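Local coordinates for protein putative Type I topoisomerase (Deinococcus radiodurans, PDB 2F4Q) that probably relaxes supercoiled DNA as a type IB topoisomerase, breaking and rejoining one strand without ATP, at residues E10-R15 with V56-E61; R74-Y79 with Y225-I230; A248-Q253 with L267-K272. One frame throughout, in Å; residues are numbered along the deposited sequence.

Contact 1. Residues E10-R15 with V56-E61; sequences EEYLRR and VSPDAE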
loop_
_atom_site.group_PDB
_atom_site.type_symbol
_atom_site.label_atom_id
_atom_site.label_comp_id
_atom_site.label_asym_id
_atom_site.label_seq_id
_atom_site.Cartn_x
_atom_site.Cartn_y
_atom_site.Cartn_z
ATOM N N GLU A 10 -6.421 -16.949 13.041
ATOM C CA GLU A 10 -5.587 -18.043 13.539
ATOM C C GLU A 10 -4.561 -17.543 14.562
ATOM O O GLU A 10 -3.803 -18.333 15.132
ATOM C CB GLU A 10 -4.874 -18.731 12.370
ATOM C CG GLU A 10 -5.810 -19.390 11.359
ATOM C CD GLU A 10 -5.202 -19.514 9.970
ATOM O OE1 GLU A 10 -5.734 -20.308 9.165
ATOM O OE2 GLU A 10 -4.201 -18.822 9.672
ATOM N N GLU A 11 -4.560 -16.231 14.793
ATOM C CA GLU A 11 -3.584 -15.568 15.653
ATOM C C GLU A 11 -4.256 -14.814 16.808
ATOM O O GLU A 11 -3.755 -14.813 17.934
ATOM C CB GLU A 11 -2.738 -14.604 14.809
ATOM C CG GLU A 11 -1.682 -13.810 15.573
ATOM C CD GLU A 11 -1.248 -12.546 14.844
ATOM O OE1 GLU A 11 -1.604 -12.373 13.657
ATOM O OE2 GLU A 11 -0.547 -11.716 15.464
ATOM N N TYR A 12 -5.392 -14.185 16.516
ATOM C CA TYR A 12 -6.063 -13.276 17.447
ATOM C C TYR A 12 -6.880 -13.985 18.529
ATOM O O TYR A 12 -7.243 -15.154 18.383
ATOM C CB TYR A 12 -6.950 -12.295 16.668
ATOM C CG TYR A 12 -6.216 -11.084 16.122
ATOM C CD1 TYR A 12 -4.949 -11.204 15.545
ATOM C CD2 TYR A 12 -6.798 -9.816 16.170
ATOM C CE1 TYR A 12 -4.276 -10.092 15.047
ATOM C CE2 TYR A 12 -6.132 -8.698 15.671
ATOM C CZ TYR A 12 -4.874 -8.846 15.114
ATOM O OH TYR A 12 -4.213 -7.747 14.618
ATOM N N LEU A 13 -7.156 -13.259 19.611
ATOM C CA LEU A 13 -7.984 -13.756 20.711
ATOM C C LEU A 13 -9.460 -13.642 20.350
ATOM O O LEU A 13 -9.905 -12.602 19.855
ATOM C CB LEU A 13 -7.708 -12.971 21.998
ATOM C CG LEU A 13 -6.284 -12.909 22.559
ATOM C CD1 LEU A 13 -6.183 -11.819 23.615
ATOM C CD2 LEU A 13 -5.842 -14.253 23.127
ATOM N N ARG A 14 -10.212 -14.710 20.598
ATOM C CA ARG A 14 -11.635 -14.743 20.276
ATOM C C ARG A 14 -12.482 -14.365 21.491
ATOM O O ARG A 14 -12.337 -14.953 22.565
ATOM C CB ARG A 14 -12.034 -16.124 19.749
ATOM C CG ARG A 14 -13.342 -16.143 18.970
ATOM C CD ARG A 14 -13.770 -17.564 18.641
ATOM N NE ARG A 14 -15.032 -17.600 17.901
ATOM C CZ ARG A 14 -15.759 -18.696 17.698
ATOM N NH1 ARG A 14 -15.362 -19.869 18.181
ATOM N NH2 ARG A 14 -16.892 -18.620 17.012
ATOM N N ARG A 15 -13.356 -13.377 21.308
ATOM C CA ARG A 15 -14.260 -12.925 22.364
ATOM C C ARG A 15 -15.406 -13.915 22.537
ATOM O O ARG A 15 -16.040 -14.320 21.559
ATOM C CB ARG A 15 -14.803 -11.525 22.055
ATOM C CG ARG A 15 -15.558 -10.871 23.208
ATOM C CD ARG A 15 -15.879 -9.410 22.918
ATOM N NE ARG A 15 -17.053 -9.245 22.061
ATOM C CZ ARG A 15 -17.585 -8.071 21.726
ATOM N NH1 ARG A 15 -17.055 -6.938 22.169
ATOM N NH2 ARG A 15 -18.656 -8.029 20.944
ATOM N N VAL A 56 -9.905 -10.058 18.850
ATOM C CA VAL A 56 -9.177 -8.934 19.427
ATOM C C VAL A 56 -7.698 -9.303 19.519
ATOM O O VAL A 56 -7.353 -10.467 19.740
ATOM C CB VAL A 56 -9.723 -8.558 20.835
ATOM C CG1 VAL A 56 -9.159 -7.220 21.299
ATOM C CG2 VAL A 56 -11.247 -8.504 20.833
ATOM N N SER A 57 -6.834 -8.308 19.343
ATOM C CA SER A 57 -5.391 -8.523 19.306
ATOM C C SER A 57 -4.792 -8.869 20.669
ATOM O O SER A 57 -5.081 -8.198 21.663
ATOM C CB SER A 57 -4.684 -7.298 18.730
ATOM O OG SER A 57 -3.296 -7.540 18.594
ATOM N N PRO A 58 -3.958 -9.927 20.715
ATOM C CA PRO A 58 -3.165 -10.246 21.903
ATOM C C PRO A 58 -1.903 -9.384 22.003
ATOM O O PRO A 58 -1.310 -9.279 23.079
ATOM C CB PRO A 58 -2.796 -11.716 21.693
ATOM C CG PRO A 58 -2.784 -11.899 20.215
ATOM C CD PRO A 58 -3.746 -10.902 19.626
ATOM N N ASP A 59 -1.507 -8.787 20.880
ATOM C CA ASP A 59 -0.351 -7.899 20.809
ATOM C C ASP A 59 -0.807 -6.441 20.775
ATOM O O ASP A 59 -1.641 -6.057 19.949
ATOM C CB ASP A 59 0.496 -8.228 19.570
ATOM C CG ASP A 59 1.663 -7.268 19.374
ATOM O OD1 ASP A 59 2.429 -7.041 20.335
ATOM O OD2 ASP A 59 1.820 -6.749 18.250
ATOM N N ALA A 60 -0.246 -5.639 21.675
ATOM C CA ALA A 60 -0.618 -4.233 21.823
ATOM C C ALA A 60 -0.163 -3.361 20.655
ATOM O O ALA A 60 -0.702 -2.272 20.442
ATOM C CB ALA A 60 -0.085 -3.683 23.145
ATOM N N GLU A 61 0.815 -3.848 19.894
ATOM C CA GLU A 61 1.399 -3.084 18.786
ATOM C C GLU A 61 0.599 -3.111 17.482
ATOM O O GLU A 61 0.702 -2.181 16.678
ATOM C CB GLU A 61 2.848 -3.517 18.529
ATOM C CG GLU A 61 3.839 -3.085 19.617
ATOM C CD GLU A 61 3.808 -1.585 19.893
ATOM O OE1 GLU A 61 3.730 -0.789 18.929
ATOM O OE2 GLU A 61 3.861 -1.205 21.081
#
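Val56 and Leu13 face each other as an antiparallel hydrogen-bonded pair. Val56 N gives a nearly straight bond to Leu13 O at 2.7 Å (169° at the hydrogen), and Leu13 N returns a more bent one to Val56 O at 2.8 Å. Both side chains rise on the same side of the sheet, and beta-branched Val56 suits the extended strand; its side chain packs on Ile42 and Leu45. With CG set beside its own backbone N (chi1 -57°), Leu13 leans along the partner chain, where its CG meets Pro58 CB at 3.8 Å and CD1 rests near Pro58 CA. The pairing joins strand 13-15 to the end of strand 54-56 within the five-stranded antiparallel sheet of the N-terminal domain, strand 13-15 lying between 22-23 and 54-56. Just past the pair, Pro58, which has no N-H to offer a neighbouring strand, fits the point where the chain leaves the sheet; its CG lies 3.8 Å from Glu11 O. Tyr12 lays its ring over the start of this loop, with Ser57 CA 4.0 Å from the ring centroid in a CH-pi contact displaced toward the rim. Its hydroxyl is hydrogen-bonded to Leu64 O of strand 64-69, beyond 54-56. Under the CZ end of the ring, Ser57 OG reaches forward along its own chain to donate to Asp59 O at 2.6 Å, meeting it on a lone pair and bracing the turn.

Contact 2. Residues R74-Y79 with Y225-I230; sequences RLQYRY and YLREVI
Tyr77 and Arg227 meet through two torsion choices: the tyrosine's CG lies beside its backbone N (chi1 -50°), which aims the ring at the helix, and the arginine's CG lies anti to its own N (chi1 176°), with the chain extended as far as NE to carry the guanidinium across to the strand. There the ring presents its CD2-CE2 edge to the guanidinium face, CE2 standing 3.5 Å from Arg227 CZ, with the two planes 74° apart. Arginine suits this place because it has the length to reach the strand and N-H groups to spend there; tyrosine, because its edge packs on the guanidinium while its hydroxyl still reaches a water. Arg227 NH2 donates to Leu75 O at 3.3 Å, a long bond whose donor is tilted out of the carbonyl plane, and gives a hydrogen to a water, 2.8 Å from NH2, that accepts from Tyr77 N and donates to Gln76 OE1; Gln76 NE2 is hydrogen-bonded to Asp70. Two further waters tie the tyrosine hydroxyls to the helix backbone: one joins Tyr77 OH to Glu228 O; the other joins Tyr79 OH to Arg227 O and sits over the centre of the Tyr77 ring. An alanine in place of Tyr77 is likely to leave the guanidinium face without its ring edge, and the two waters without the hydroxyl and the ring face they meet. Here outer strand 75-79 of the N-terminal sheet, paired with 64-69, meets a catalytic-core helix, 219-230, which turns Val229 and Tyr225 to helix 91-113 and, through Glu228, forms a salt bridge with Arg121 of helix 120-134.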
loop_
_atom_site.group_PDB
_atom_site.type_symbol
_atom_site.label_atom_id
_atom_site.label_comp_id
_atom_site.label_asym_id
_atom_site.label_seq_id
_atom_site.Cartn_x
_atom_site.Cartn_y
_atom_site.Cartn_z
ATOM N N ARG A 74 -21.523 -7.157 8.452
ATOM C CA ARG A 74 -20.431 -6.369 7.884
ATOM C C ARG A 74 -19.248 -6.304 8.844
ATOM O O ARG A 74 -19.431 -6.207 10.057
ATOM C CB ARG A 74 -20.903 -4.950 7.534
ATOM C CG ARG A 74 -22.092 -4.880 6.577
ATOM C CD ARG A 74 -21.718 -5.304 5.159
ATOM N NE ARG A 74 -22.900 -5.442 4.307
ATOM C CZ ARG A 74 -23.601 -6.565 4.158
ATOM N NH1 ARG A 74 -23.251 -7.673 4.801
ATOM N NH2 ARG A 74 -24.663 -6.579 3.362
ATOM N N LEU A 75 -18.035 -6.358 8.294
ATOM C CA LEU A 75 -16.826 -6.234 9.102
ATOM C C LEU A 75 -16.697 -4.843 9.707
ATOM O O LEU A 75 -16.948 -3.835 9.043
ATOM C CB LEU A 75 -15.569 -6.570 8.290
ATOM C CG LEU A 75 -15.175 -8.047 8.160
ATOM C CD1 LEU A 75 -14.163 -8.234 7.032
ATOM C CD2 LEU A 75 -14.637 -8.612 9.478
ATOM N N GLN A 76 -16.319 -4.805 10.979
ATOM C CA GLN A 76 -16.088 -3.556 11.688
ATOM C C GLN A 76 -14.751 -3.633 12.402
ATOM O O GLN A 76 -14.345 -4.706 12.858
ATOM C CB GLN A 76 -17.216 -3.275 12.683
ATOM C CG GLN A 76 -18.593 -3.100 12.049
ATOM C CD GLN A 76 -18.733 -1.823 11.236
ATOM O OE1 GLN A 76 -17.983 -0.864 11.420
ATOM N NE2 GLN A 76 -19.704 -1.805 10.331
ATOM N N TYR A 77 -14.070 -2.494 12.487
ATOM C CA TYR A 77 -12.698 -2.452 12.980
ATOM C C TYR A 77 -12.498 -1.433 14.078
ATOM O O TYR A 77 -13.145 -0.383 14.100
ATOM C CB TYR A 77 -11.727 -2.145 11.833
ATOM C CG TYR A 77 -11.948 -3.020 10.629
ATOM C CD1 TYR A 77 -11.400 -4.301 10.566
ATOM C CD2 TYR A 77 -12.723 -2.576 9.559
ATOM C CE1 TYR A 77 -11.614 -5.117 9.470
ATOM C CE2 TYR A 77 -12.940 -3.381 8.452
ATOM C CZ TYR A 77 -12.380 -4.648 8.413
ATOM O OH TYR A 77 -12.591 -5.441 7.313
ATOM N N ARG A 78 -11.603 -1.773 14.994
ATOM C CA ARG A 78 -11.094 -0.840 15.979
ATOM C C ARG A 78 -9.587 -0.833 15.817
ATOM O O ARG A 78 -8.948 -1.888 15.784
ATOM C CB ARG A 78 -11.487 -1.251 17.401
ATOM C CG ARG A 78 -12.990 -1.285 17.652
ATOM C CD ARG A 78 -13.622 0.092 17.520
ATOM N NE ARG A 78 -15.081 0.011 17.475
ATOM C CZ ARG A 78 -15.893 1.061 17.375
ATOM N NH1 ARG A 78 -15.400 2.292 17.308
ATOM N NH2 ARG A 78 -17.207 0.881 17.342
ATOM N N TYR A 79 -9.029 0.362 15.693
ATOM C CA TYR A 79 -7.605 0.503 15.439
ATOM C C TYR A 79 -6.845 0.916 16.693
ATOM O O TYR A 79 -7.442 1.380 17.675
ATOM C CB TYR A 79 -7.358 1.511 14.314
ATOM C CG TYR A 79 -8.040 1.173 13.007
ATOM C CD1 TYR A 79 -8.962 2.049 12.438
ATOM C CD2 TYR A 79 -7.766 -0.024 12.337
ATOM C CE1 TYR A 79 -9.593 1.748 11.236
ATOM C CE2 TYR A 79 -8.394 -0.334 11.135
ATOM C CZ TYR A 79 -9.303 0.557 10.593
ATOM O OH TYR A 79 -9.924 0.266 9.401
ATOM N N TYR A 225 -12.522 -1.680 -0.263
ATOM C CA TYR A 225 -11.665 -2.865 -0.339
ATOM C C TYR A 225 -10.347 -2.622 0.388
ATOM O O TYR A 225 -9.857 -3.494 1.106
ATOM C CB TYR A 225 -11.409 -3.261 -1.796
ATOM C CG TYR A 225 -10.529 -4.480 -1.978
ATOM C CD1 TYR A 225 -11.041 -5.773 -1.792
ATOM C CD2 TYR A 225 -9.194 -4.348 -2.363
ATOM C CE1 TYR A 225 -10.236 -6.900 -1.963
ATOM C CE2 TYR A 225 -8.379 -5.464 -2.534
ATOM C CZ TYR A 225 -8.908 -6.737 -2.340
ATOM O OH TYR A 225 -8.097 -7.835 -2.513
ATOM N N LEU A 226 -9.782 -1.434 0.190
ATOM C CA LEU A 226 -8.556 -1.023 0.881
ATOM C C LEU A 226 -8.751 -0.965 2.398
ATOM O O LEU A 226 -7.877 -1.386 3.167
ATOM C CB LEU A 226 -8.076 0.324 0.346
ATOM C CG LEU A 226 -7.562 0.320 -1.090
ATOM C CD1 LEU A 226 -7.093 1.717 -1.430
ATOM C CD2 LEU A 226 -6.420 -0.681 -1.236
ATOM N N ARG A 227 -9.909 -0.474 2.832
ATOM C CA ARG A 227 -10.209 -0.481 4.262
ATOM C C ARG A 227 -10.054 -1.892 4.836
ATOM O O ARG A 227 -9.428 -2.077 5.882
ATOM C CB ARG A 227 -11.592 0.103 4.550
ATOM C CG ARG A 227 -12.001 0.040 6.007
ATOM C CD ARG A 227 -13.342 0.716 6.229
ATOM N NE ARG A 227 -13.988 0.313 7.486
ATOM C CZ ARG A 227 -14.901 -0.653 7.597
ATOM N NH1 ARG A 227 -15.287 -1.345 6.530
ATOM N NH2 ARG A 227 -15.437 -0.932 8.782
ATOM N N GLU A 228 -10.587 -2.881 4.124
ATOM C CA GLU A 228 -10.471 -4.277 4.530
ATOM C C GLU A 228 -9.022 -4.755 4.561
ATOM O O GLU A 228 -8.566 -5.291 5.577
ATOM C CB GLU A 228 -11.285 -5.196 3.607
ATOM C CG GLU A 228 -11.185 -6.673 3.992
ATOM C CD GLU A 228 -11.889 -7.617 3.030
ATOM O OE1 GLU A 228 -12.790 -7.175 2.282
ATOM O OE2 GLU A 228 -11.549 -8.820 3.043
ATOM N N VAL A 229 -8.318 -4.577 3.447
ATOM C CA VAL A 229 -6.994 -5.189 3.277
ATOM C C VAL A 229 -5.837 -4.430 3.941
ATOM O O VAL A 229 -4.887 -5.062 4.413
ATOM C CB VAL A 229 -6.669 -5.540 1.788
ATOM C CG1 VAL A 229 -7.646 -6.585 1.266
ATOM C CG2 VAL A 229 -6.683 -4.303 0.895
ATOM N N ILE A 230 -5.910 -3.098 3.978
ATOM C CA ILE A 230 -4.827 -2.293 4.574
ATOM C C ILE A 230 -5.227 -1.338 5.706
ATOM O O ILE A 230 -4.348 -0.740 6.331
ATOM C CB ILE A 230 -3.986 -1.498 3.513
ATOM C CG1 ILE A 230 -4.852 -0.501 2.734
ATOM C CG2 ILE A 230 -3.220 -2.461 2.605
ATOM C CD1 ILE A 230 -4.066 0.634 2.033
HETATM O O HOH W 1 -15.342 -0.187 11.479
HETATM O O HOH W 2 -10.201 -6.676 7.229
HETATM O O HOH W 3 -9.611 -2.255 8.603
#

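Contact 3. Residues A248-Q253 with L267-K272; sequences AEYLAQ and LVDCVK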
loop_
_atom_site.group_PDB
_atom_site.type_symbol
_atom_site.label_atom_id
_atom_site.label_comp_id
_atom_site.label_asym_id
_atom_site.label_seq_id
_atom_site.Cartn_x
_atom_site.Cartn_y
_atom_site.Cartn_z
ATOM N N ALA A 248 14.741 6.787 -2.027
ATOM C CA ALA A 248 15.858 6.086 -1.389
ATOM C C ALA A 248 16.698 5.307 -2.410
ATOM O O ALA A 248 17.927 5.356 -2.370
ATOM C CB ALA A 248 15.357 5.176 -0.274
ATOM N N GLU A 249 16.021 4.655 -3.351
ATOM C CA GLU A 249 16.673 3.921 -4.440
ATOM C C GLU A 249 17.446 4.843 -5.378
ATOM O O GLU A 249 18.551 4.504 -5.813
ATOM C CB GLU A 249 15.637 3.121 -5.234
ATOM C CG GLU A 249 15.096 1.930 -4.467
ATOM C CD GLU A 249 13.832 1.318 -5.064
ATOM O OE1 GLU A 249 13.051 2.031 -5.737
ATOM O OE2 GLU A 249 13.607 0.113 -4.819
ATOM N N TYR A 250 16.848 5.994 -5.696
ATOM C CA TYR A 250 17.488 7.021 -6.519
ATOM C C TYR A 250 18.815 7.471 -5.889
ATOM O O TYR A 250 19.845 7.525 -6.559
ATOM C CB TYR A 250 16.528 8.211 -6.728
ATOM C CG TYR A 250 17.138 9.357 -7.504
ATOM C CD1 TYR A 250 16.847 9.542 -8.856
ATOM C CD2 TYR A 250 18.003 10.262 -6.884
ATOM C CE1 TYR A 250 17.417 10.600 -9.578
ATOM C CE2 TYR A 250 18.567 11.320 -7.588
ATOM C CZ TYR A 250 18.267 11.487 -8.927
ATOM O OH TYR A 250 18.849 12.525 -9.621
ATOM N N LEU A 251 18.779 7.789 -4.597
ATOM C CA LEU A 251 19.971 8.241 -3.864
ATOM C C LEU A 251 21.058 7.164 -3.788
ATOM O O LEU A 251 22.250 7.462 -3.950
ATOM C CB LEU A 251 19.586 8.726 -2.463
ATOM C CG LEU A 251 18.694 9.973 -2.507
ATOM C CD1 LEU A 251 18.142 10.324 -1.118
ATOM C CD2 LEU A 251 19.458 11.157 -3.104
ATOM N N ALA A 252 20.641 5.925 -3.540
ATOM C CA ALA A 252 21.561 4.788 -3.487
ATOM C C ALA A 252 22.250 4.590 -4.835
ATOM O O ALA A 252 23.446 4.303 -4.876
ATOM C CB ALA A 252 20.834 3.520 -3.075
ATOM N N GLN A 253 21.486 4.743 -5.919
ATOM C CA GLN A 253 22.014 4.607 -7.286
ATOM C C GLN A 253 23.004 5.714 -7.645
ATOM O O GLN A 253 24.041 5.449 -8.262
ATOM C CB GLN A 253 20.875 4.558 -8.303
ATOM C CG GLN A 253 20.084 3.259 -8.284
ATOM C CD GLN A 253 18.738 3.371 -8.983
ATOM O OE1 GLN A 253 17.869 2.511 -8.818
ATOM N NE2 GLN A 253 18.559 4.430 -9.765
ATOM N N LEU A 267 19.768 16.030 -3.813
ATOM C CA LEU A 267 18.452 15.947 -3.170
ATOM C C LEU A 267 17.384 16.671 -3.995
ATOM O O LEU A 267 16.304 16.135 -4.216
ATOM C CB LEU A 267 18.505 16.496 -1.742
ATOM C CG LEU A 267 19.281 15.699 -0.687
ATOM C CD1 LEU A 267 18.999 16.338 0.661
ATOM C CD2 LEU A 267 18.909 14.205 -0.680
ATOM N N VAL A 268 17.718 17.866 -4.483
ATOM C CA VAL A 268 16.829 18.620 -5.375
ATOM C C VAL A 268 16.499 17.822 -6.640
ATOM O O VAL A 268 15.329 17.736 -7.036
ATOM C CB VAL A 268 17.414 20.024 -5.704
ATOM C CG1 VAL A 268 16.570 20.758 -6.746
ATOM C CG2 VAL A 268 17.522 20.851 -4.429
ATOM N N ASP A 269 17.513 17.200 -7.239
ATOM C CA ASP A 269 17.315 16.334 -8.406
ATOM C C ASP A 269 16.395 15.156 -8.079
ATOM O O ASP A 269 15.499 14.816 -8.865
ATOM C CB ASP A 269 18.651 15.803 -8.926
ATOM C CG ASP A 269 19.541 16.892 -9.511
ATOM O OD1 ASP A 269 19.037 17.981 -9.867
ATOM O OD2 ASP A 269 20.757 16.647 -9.618
ATOM N N CYS A 270 16.629 14.543 -6.918
ATOM C CA CYS A 270 15.833 13.400 -6.460
ATOM C C CYS A 270 14.359 13.774 -6.306
ATOM O O CYS A 270 13.480 13.031 -6.751
ATOM C CB CYS A 270 16.405 12.852 -5.144
ATOM S SG CYS A 270 15.442 11.525 -4.383
ATOM N N VAL A 271 14.095 14.926 -5.683
ATOM C CA VAL A 271 12.727 15.439 -5.548
ATOM C C VAL A 271 12.067 15.604 -6.916
ATOM O O VAL A 271 10.935 15.177 -7.109
ATOM C CB VAL A 271 12.676 16.758 -4.730
ATOM C CG1 VAL A 271 11.273 17.357 -4.745
ATOM C CG2 VAL A 271 13.126 16.499 -3.293
ATOM N N LYS A 272 12.800 16.184 -7.868
ATOM C CA LYS A 272 12.273 16.375 -9.227
ATOM C C LYS A 272 11.880 15.048 -9.873
ATOM O O LYS A 272 10.815 14.941 -10.498
ATOM C CB LYS A 272 13.289 17.120 -10.100
ATOM C CG LYS A 272 13.304 18.623 -9.876
ATOM C CD LYS A 272 14.361 19.292 -10.743
ATOM C CE LYS A 272 14.425 20.779 -10.455
ATOM N NZ LYS A 272 15.470 21.476 -11.260
HETATM O O HOH W 4 21.420 13.499 -8.922
#
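Tyr250 reaches across to Cys270 and Asp269 with the CD2-CE2 side of its ring and its hydroxyl. From CB, the chain leaves with CG opposite the backbone N (chi1 177°), which swings the ring toward the partner helix. CG comes within 4.2 Å of Cys270 SG; next along the rim, CD2 touches Cys270 CB at 3.5 Å, CE2 lies about equally near CB and CA of the same residue, and CZ is 4.0 Å from Cys270 CA. Cys270 CA sits over the ring face, 3.9 Å from the centroid, as a CH-pi contact, while the sulfur lies 4.6 Å from that centroid in an oblique sulfur-aromatic contact. Cysteine is small enough to let the backbone come this close, yet its sulfur remains a polarisable partner for the ring. Helices 235-254 and 260-278 pack here with their short segments crossing at 137° and their axes 9.9 Å apart, within the largely helical catalytic core of the type IB family. At the tip, Tyr250 OH meets Asp269 CB at 3.4 Å, and a water that donates to Asp269 OD2 also bonds to that hydroxyl. Phe273, one turn beyond Asp269, brings its ring against Tyr250. Beside the tyrosine, Leu251 extends the hydrophobic strip: its CD2 meets Leu267 CD2 at 3.9 Å, the two side chains nearly perpendicular, and Cys270 CB as well. Leu267 in turn packs on Phe295 and Leu299 of helix 293-299.

In the fold
Contacts 1 and 2 share one antiparallel sheet: contact 1 joins strand 13-15 to 54-56, and contact 2 lies on strand 75-79, with strand 64-69 between the two. Their centres are 15 Å apart and their nearest atoms about 7 Å, so they do not touch. Contact 2 carries that sheet over to helix 219-230 of the catalytic core, and helix 235-254, next in the chain, leads on to contact 3. Contact 3 lies on the opposite side of the chain's centre from the other two, its centre 34 Å from that of contact 2 and 40 Å from that of contact 1.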